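Cystatin-2 (PDB 3L0R) inhibits a broad range of mammalian cysteine cathepsins, both endopeptidases and exopeptidases, and also inhibits the tick's own cathepsin B-like and C-like proteinases. Local coordinates at residues A[71-74]-A[75-78]. Sequence-based numbering, arbitrary orientation.
Sequences QYSA and EQCV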
loop_
_atom_site.group_PDB
_atom_site.type_symbol
_atom_site.label_atom_id
_atom_site.label_comp_id
_atom_site.label_asym_id
_atom_site.label_seq_id
_atom_site.Cartn_x
_atom_site.Cartn_y
_atom_site.Cartn_z
ATOM N N GLN A 71 7.678 5.628 14.801
ATOM C CA GLN A 71 7.959 4.972 13.533
ATOM C C GLN A 71 6.720 4.150 13.165
ATOM O O GLN A 71 6.060 3.580 14.049
ATOM C CB GLN A 71 9.204 4.089 13.658
ATOM C CG GLN A 71 10.118 4.091 12.419
ATOM C CD GLN A 71 10.854 5.434 12.180
ATOM O OE1 GLN A 71 10.640 6.105 11.163
ATOM N NE2 GLN A 71 11.725 5.813 13.114
ATOM N N TYR A 72 6.398 4.106 11.872
ATOM C CA TYR A 72 5.269 3.317 11.379
ATOM C C TYR A 72 5.494 1.816 11.509
ATOM O O TYR A 72 6.523 1.305 11.067
ATOM C CB TYR A 72 4.976 3.629 9.898
ATOM C CG TYR A 72 3.747 2.891 9.400
ATOM C CD1 TYR A 72 2.483 3.498 9.435
ATOM C CD2 TYR A 72 3.831 1.564 8.932
ATOM C CE1 TYR A 72 1.336 2.812 8.989
ATOM C CE2 TYR A 72 2.697 0.878 8.498
ATOM C CZ TYR A 72 1.455 1.510 8.532
ATOM O OH TYR A 72 0.330 0.835 8.115
ATOM N N SER A 73 4.510 1.112 12.064
ATOM C CA SER A 73 4.428 -0.346 11.916
ATOM C C SER A 73 2.977 -0.791 11.706
ATOM O O SER A 73 2.051 -0.188 12.256
ATOM C CB SER A 73 5.057 -1.080 13.105
ATOM O OG SER A 73 4.289 -0.921 14.280
ATOM N N ALA A 74 2.792 -1.845 10.910
ATOM C CA ALA A 74 1.479 -2.418 10.657
ATOM C C ALA A 74 0.793 -2.831 11.956
ATOM O O ALA A 74 -0.425 -2.680 12.115
ATOM C CB ALA A 74 1.603 -3.624 9.726
ATOM N N GLU A 75 1.599 -3.333 12.888
ATOM C CA GLU A 75 1.115 -3.920 14.135
ATOM C C GLU A 75 0.660 -2.857 15.131
ATOM O O GLU A 75 -0.333 -3.033 15.849
ATOM C CB GLU A 75 2.233 -4.800 14.721
ATOM C CG GLU A 75 2.093 -5.208 16.180
ATOM C CD GLU A 75 3.398 -5.752 16.753
ATOM O OE1 GLU A 75 4.453 -5.090 16.602
ATOM O OE2 GLU A 75 3.367 -6.843 17.357
ATOM N N GLN A 76 1.399 -1.756 15.172
ATOM C CA GLN A 76 1.173 -0.722 16.167
ATOM C C GLN A 76 0.105 0.231 15.655
ATOM O O GLN A 76 -0.812 0.598 16.379
ATOM C CB GLN A 76 2.485 0.014 16.447
ATOM C CG GLN A 76 2.806 0.246 17.898
ATOM C CD GLN A 76 2.570 -0.984 18.759
ATOM O OE1 GLN A 76 3.115 -2.063 18.499
ATOM N NE2 GLN A 76 1.741 -0.829 19.792
ATOM N N CYS A 77 0.216 0.590 14.381
ATOM C CA CYS A 77 -0.616 1.640 13.793
ATOM C C CYS A 77 -1.911 1.083 13.235
ATOM O O CYS A 77 -2.119 1.058 12.029
ATOM C CB CYS A 77 0.165 2.399 12.723
ATOM S SG CYS A 77 1.747 2.997 13.352
ATOM N N VAL A 78 -2.765 0.618 14.139
ATOM C CA VAL A 78 -4.105 0.184 13.790
ATOM C C VAL A 78 -4.963 1.409 13.443
ATOM O O VAL A 78 -4.623 2.533 13.833
ATOM C CB VAL A 78 -4.741 -0.634 14.943
ATOM C CG1 VAL A 78 -4.040 -1.996 15.083
ATOM C CG2 VAL A 78 -4.701 0.147 16.278
HETATM O O HOH W 1 -2.665 -1.494 10.869
#
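Ser73 holds the backbone amides of Gln76 and Cys77 with its two oxygens, its hydroxyl and its carbonyl. Its carbonyl O accepts the backbone N of Cys77 at 2.9 Å, a fairly straight bond (158° at the hydrogen), and also takes a weak, bent hydrogen bond from Gln76 N. The hydroxyl takes the main bond from that second amide, Gln76 N to Ser73 OG 3.1 Å. With chi1 at 69°, OG sits between the backbone N and carbonyl carbon of its own residue, turned toward the amide three residues on. A short polar side chain suits this place; with an alanine here, the amide of Gln76 would probably keep just its long, weak bond to the Ser73 carbonyl.

One water bridges two carbonyls, donating to Ala74 O (2.8 Å) and Cys77 O (2.9 Å); Cys77 O also has a weak hydrogen bond with Thr37 OG1. Tyr72 swings its ring, CG anti to N (chi1 -176°), beside Cys77: SG lies 4.5 Å from the Tyr72 ring centroid, obliquely, and Tyr72 CE1 meets Cys77 CB at 3.9 Å. The ring offers apolar surface to the buried sulfur, while its hydroxyl bonds to His22 and Thr37. Cys77, in disulfide with Cys65, centres an inverse gamma turn closed by a weak bond from Val78 N to Gln76 O. The paired side-chain and main-chain bonds of Ser73 form an ST motif, here in the disulfide-tethered loop between strands 52-66 and 86-95 of the cystatin fold.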